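Genome polyprotein (Chicken sicinivirus JSY, PDB 6QWT) contains, as its C-terminal piece, the 3Dpol RNA-dependent RNA polymerase, which probably copies the viral RNA genome during replication. Local coordinates at residues A[419-422]-A[423-427]; A[464-467]-A[468-472]. All blocks are in the same frame, centred on the assembly; numbering follows the deposited sequence.

Contact 1 (A[419-422]-A[423-427]); sequences DVIT and SLCYL
Asp419, Val420 and Ile421 pass their carbonyls forward to the amides of Ser423, Leu424 and Cys425, the i to i+4 pattern of an alpha helix, with Cys425 N to Ile421 O at 3.1 Å and Ser423 N to Asp419 O at 3.2 Å.

Ser423 turns its hydroxyl back along the helix. With OG placed between the backbone N and the carbonyl carbon (chi1 51°), the oxygen lies 3.0 Å from Asp419 O and 3.1 Å from Val420 O, two acceptors competing for one proton. Val420 and Leu424 run side by side and point the same way, meeting through CG1 and CD1 at 4.1 Å. One residue on, Ile421 CG2 lies 4.2 Å from Cys425 SG. Thr422 and Tyr426 also lie alongside each other: the methyl CG2 of Thr422 comes 3.9 Å from Tyr426 CE1, while Thr422 OG1 is bonded to Gln418 in the preceding turn.

The buried residues Ile421, Leu424 and Cys425 face the neighbouring helices and loops of the C-terminal region. Leu424 and Cys425 rest on Trp439 of helix 433-449, Cys425 also reaches Leu462 of helix 459-469, and Ile421 packs on the loop residues Pro454 and Phe456. Exposed Tyr426 touches Leu462 as well, so helix 417-428 meets both of the helices that follow it in the chain.

Contact 2 (A[464-467]-A[468-472]); sequences YRWL and ATVMT
The carbonyl of Trp466 does double duty. It takes the amide of Val470 at 3.0 Å (Val470 N to Trp466 O), nearly in line with its own C=O bond, and it also takes the hydroxyl of Thr469 at 3.1 Å (Thr469 OG1 to Trp466 O), which arrives at a much more bent C=O...donor angle of 120°. Thr469 can do this because chi1 of 67° holds OG1 between the backbone N and the carbonyl carbon, turned back toward the preceding turn. Ordinary helical bonds serve the two carbonyls before it, 2.9 Å from Ala468 N to Tyr464 O and 3.1 Å from Thr469 N to Arg465 O.

Further along, Met471 N bonds to Ala468 O at 3.3 Å, so a donor from beyond the helix is used within its last turn. The indole of Trp466 has its own acceptor, NE1 donating to the backbone oxygen of Asp213, and its ring is stacked with His397 and meets His430 edge-to-face. Val470 sets its methyl CG2 over one face of that indole, 4.2 Å above the plane and displaced toward the rim. On another side of the helix, Leu467 and Thr472 cross at a slant, Leu467 CD2 lying 3.9 Å from Thr472 OG1.

Met471 is where the chain leaves helical geometry, with a positive phi of 77°. The turn is a Schellman motif, and here it closes helix 459-469 one residue before the chain itself ends.

In the fold
Both contacts are single helical stretches in the C-terminal helical region, the part that forms the thumb in picornaviral polymerases. Their centres lie 18 Å apart and their nearest atoms about 6 Å, so they do not touch, but their helices do: Leu462, two residues before contact 2, meets side chains of contact 1. Contact 1 lies mid-helix, its buried face aliphatic and sulfur. Contact 2 is farther from the chain's centre and more exposed. Each turns a hydroxyl back on a carbonyl, shared between two acceptors in contact 1 and given to Trp466 O in contact 2, which alone ends in a Schellman motif. Buried Trp466 and Val470 join the chain end to helix 212-222, Trp466 NE1 bonding to Asp213 O and Val470 touching Thr217.

Contact 1 (A[419-422]-A[423-427])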
loop_
_atom_site.group_PDB
_atom_site.type_symbol
_atom_site.label_atom_id
_atom_site.label_comp_id
_atom_site.label_asym_id
_atom_site.label_seq_id
_atom_site.Cartn_x
_atom_site.Cartn_y
_atom_site.Cartn_z
ATOM N N ASP A 419 9.208 -22.528 -3.451
ATOM C CA ASP A 419 8.487 -21.341 -3.900
ATOM C C ASP A 419 8.968 -20.085 -3.182
ATOM O O ASP A 419 8.977 -19.001 -3.777
ATOM C CB ASP A 419 6.984 -21.526 -3.696
ATOM C CG ASP A 419 6.407 -22.625 -4.570
ATOM O OD1 ASP A 419 5.170 -22.802 -4.570
ATOM O OD2 ASP A 419 7.193 -23.315 -5.254
ATOM N N VAL A 420 9.369 -20.208 -1.915
ATOM C CA VAL A 420 9.925 -19.065 -1.196
ATOM C C VAL A 420 11.272 -18.668 -1.791
ATOM O O VAL A 420 11.553 -17.478 -1.989
ATOM C CB VAL A 420 10.038 -19.387 0.305
ATOM C CG1 VAL A 420 10.790 -18.279 1.040
ATOM C CG2 VAL A 420 8.656 -19.597 0.906
ATOM N N ILE A 421 12.119 -19.654 -2.091
ATOM C CA ILE A 421 13.431 -19.373 -2.671
ATOM C C ILE A 421 13.287 -18.741 -4.048
ATOM O O ILE A 421 13.987 -17.776 -4.380
ATOM C CB ILE A 421 14.269 -20.662 -2.728
ATOM C CG1 ILE A 421 14.873 -20.966 -1.361
ATOM C CG2 ILE A 421 15.363 -20.560 -3.779
ATOM C CD1 ILE A 421 14.819 -22.411 -1.028
ATOM N N THR A 422 12.379 -19.272 -4.870
ATOM C CA THR A 422 12.218 -18.760 -6.227
ATOM C C THR A 422 11.790 -17.296 -6.224
ATOM O O THR A 422 12.328 -16.485 -6.986
ATOM C CB THR A 422 11.209 -19.618 -6.990
ATOM O OG1 THR A 422 11.727 -20.945 -7.138
ATOM C CG2 THR A 422 10.942 -19.033 -8.364
ATOM N N SER A 423 10.833 -16.931 -5.365
ATOM C CA SER A 423 10.325 -15.563 -5.385
ATOM C C SER A 423 11.351 -14.566 -4.855
ATOM O O SER A 423 11.324 -13.392 -5.241
ATOM C CB SER A 423 9.022 -15.472 -4.590
ATOM O OG SER A 423 9.173 -16.048 -3.308
ATOM N N LEU A 424 12.255 -15.003 -3.976
ATOM C CA LEU A 424 13.304 -14.117 -3.487
ATOM C C LEU A 424 14.443 -13.953 -4.486
ATOM O O LEU A 424 15.135 -12.929 -4.454
ATOM C CB LEU A 424 13.846 -14.630 -2.150
ATOM C CG LEU A 424 12.824 -14.631 -1.005
ATOM C CD1 LEU A 424 13.404 -15.266 0.246
ATOM C CD2 LEU A 424 12.314 -13.224 -0.704
ATOM N N CYS A 425 14.644 -14.930 -5.375
ATOM C CA CYS A 425 15.623 -14.766 -6.444
ATOM C C CYS A 425 15.285 -13.563 -7.315
ATOM O O CYS A 425 16.183 -12.861 -7.792
ATOM C CB CYS A 425 15.690 -16.036 -7.287
ATOM S SG CYS A 425 16.433 -17.435 -6.431
ATOM N N TYR A 426 13.991 -13.308 -7.530
ATOM C CA TYR A 426 13.575 -12.165 -8.334
ATOM C C TYR A 426 13.968 -10.839 -7.698
ATOM O O TYR A 426 14.074 -9.832 -8.406
ATOM C CB TYR A 426 12.064 -12.197 -8.560
ATOM C CG TYR A 426 11.586 -13.389 -9.351
ATOM C CD1 TYR A 426 10.678 -14.289 -8.809
ATOM C CD2 TYR A 426 12.040 -13.616 -10.647
ATOM C CE1 TYR A 426 10.235 -15.384 -9.530
ATOM C CE2 TYR A 426 11.603 -14.711 -11.378
ATOM C CZ TYR A 426 10.700 -15.591 -10.813
ATOM O OH TYR A 426 10.256 -16.681 -11.527
ATOM N N LEU A 427 14.178 -10.818 -6.381
ATOM C CA LEU A 427 14.575 -9.603 -5.684
ATOM C C LEU A 427 16.086 -9.480 -5.550
ATOM O O LEU A 427 16.631 -8.380 -5.682
ATOM C CB LEU A 427 13.929 -9.559 -4.294
ATOM C CG LEU A 427 12.402 -9.668 -4.235
ATOM C CD1 LEU A 427 11.919 -9.688 -2.793
ATOM C CD2 LEU A 427 11.761 -8.523 -4.998
#

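Contact 2 (A[464-467]-A[468-472])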
loop_
_atom_site.group_PDB
_atom_site.type_symbol
_atom_site.label_atom_id
_atom_site.label_comp_id
_atom_site.label_asym_id
_atom_site.label_seq_id
_atom_site.Cartn_x
_atom_site.Cartn_y
_atom_site.Cartn_z
ATOM N N TYR A 464 18.973 -11.721 -18.173
ATOM C CA TYR A 464 18.453 -11.659 -19.536
ATOM C C TYR A 464 16.994 -11.222 -19.542
ATOM O O TYR A 464 16.604 -10.327 -20.301
ATOM C CB TYR A 464 18.589 -13.009 -20.243
ATOM C CG TYR A 464 17.679 -13.086 -21.450
ATOM C CD1 TYR A 464 18.001 -12.417 -22.627
ATOM C CD2 TYR A 464 16.475 -13.783 -21.399
ATOM C CE1 TYR A 464 17.163 -12.461 -23.722
ATOM C CE2 TYR A 464 15.632 -13.828 -22.492
ATOM C CZ TYR A 464 15.980 -13.167 -23.650
ATOM O OH TYR A 464 15.142 -13.212 -24.743
ATOM N N ARG A 465 16.165 -11.857 -18.709
ATOM C CA ARG A 465 14.742 -11.541 -18.719
ATOM C C ARG A 465 14.475 -10.122 -18.232
ATOM O O ARG A 465 13.524 -9.484 -18.695
ATOM C CB ARG A 465 13.969 -12.561 -17.883
ATOM C CG ARG A 465 13.628 -13.825 -18.662
ATOM C CD ARG A 465 12.655 -14.724 -17.923
ATOM N NE ARG A 465 11.328 -14.131 -17.780
ATOM C CZ ARG A 465 10.434 -14.034 -18.761
ATOM N NH1 ARG A 465 9.252 -13.481 -18.526
ATOM N NH2 ARG A 465 10.718 -14.484 -19.977
ATOM N N TRP A 466 15.305 -9.601 -17.324
ATOM C CA TRP A 466 15.148 -8.209 -16.915
ATOM C C TRP A 466 15.452 -7.266 -18.070
ATOM O O TRP A 466 14.677 -6.343 -18.351
ATOM C CB TRP A 466 16.052 -7.886 -15.729
ATOM C CG TRP A 466 15.977 -6.439 -15.335
ATOM C CD1 TRP A 466 14.959 -5.827 -14.664
ATOM C CD2 TRP A 466 16.952 -5.419 -15.602
ATOM N NE1 TRP A 466 15.240 -4.493 -14.492
ATOM C CE2 TRP A 466 16.457 -4.217 -15.058
ATOM C CE3 TRP A 466 18.192 -5.405 -16.247
ATOM C CZ2 TRP A 466 17.161 -3.015 -15.138
ATOM C CZ3 TRP A 466 18.890 -4.211 -16.325
ATOM C CH2 TRP A 466 18.372 -3.034 -15.773
ATOM N N LEU A 467 16.586 -7.477 -18.747
ATOM C CA LEU A 467 16.935 -6.644 -19.892
ATOM C C LEU A 467 15.865 -6.717 -20.972
ATOM O O LEU A 467 15.575 -5.716 -21.636
ATOM C CB LEU A 467 18.292 -7.064 -20.453
ATOM C CG LEU A 467 19.534 -6.670 -19.652
ATOM C CD1 LEU A 467 20.762 -7.395 -20.187
ATOM C CD2 LEU A 467 19.738 -5.164 -19.686
ATOM N N ALA A 468 15.255 -7.890 -21.148
ATOM C CA ALA A 468 14.230 -8.049 -22.174
ATOM C C ALA A 468 12.994 -7.219 -21.854
ATOM O O ALA A 468 12.439 -6.550 -22.734
ATOM C CB ALA A 468 13.860 -9.526 -22.322
ATOM N N THR A 469 12.538 -7.248 -20.600
ATOM C CA THR A 469 11.307 -6.531 -20.275
ATOM C C THR A 469 11.536 -5.023 -20.235
ATOM O O THR A 469 10.650 -4.242 -20.610
ATOM C CB THR A 469 10.733 -7.034 -18.946
ATOM O OG1 THR A 469 11.612 -6.677 -17.871
ATOM C CG2 THR A 469 10.554 -8.544 -18.983
ATOM N N VAL A 470 12.726 -4.594 -19.821
ATOM C CA VAL A 470 13.032 -3.174 -19.673
ATOM C C VAL A 470 13.311 -2.583 -21.047
ATOM O O VAL A 470 13.626 -1.393 -21.182
ATOM C CB VAL A 470 14.214 -2.960 -18.706
ATOM C CG1 VAL A 470 15.550 -3.158 -19.410
ATOM C CG2 VAL A 470 14.143 -1.583 -18.068
ATOM N N MET A 471 13.181 -3.423 -22.070
ATOM C CA MET A 471 13.337 -3.147 -23.491
ATOM C C MET A 471 14.804 -3.049 -23.891
ATOM O O MET A 471 15.073 -2.743 -25.050
ATOM C CB MET A 471 12.612 -1.870 -23.946
ATOM C CG MET A 471 11.429 -2.116 -24.856
ATOM S SD MET A 471 10.005 -2.781 -23.981
ATOM C CE MET A 471 9.362 -1.292 -23.209
ATOM N N THR A 472 15.746 -3.299 -22.979
ATOM C CA THR A 472 17.198 -3.238 -23.224
ATOM C C THR A 472 17.658 -2.165 -24.210
ATOM O O THR A 472 18.857 -1.942 -24.383
ATOM C CB THR A 472 17.740 -4.587 -23.727
ATOM O OG1 THR A 472 19.158 -4.625 -23.531
ATOM C CG2 THR A 472 17.443 -4.782 -25.211
#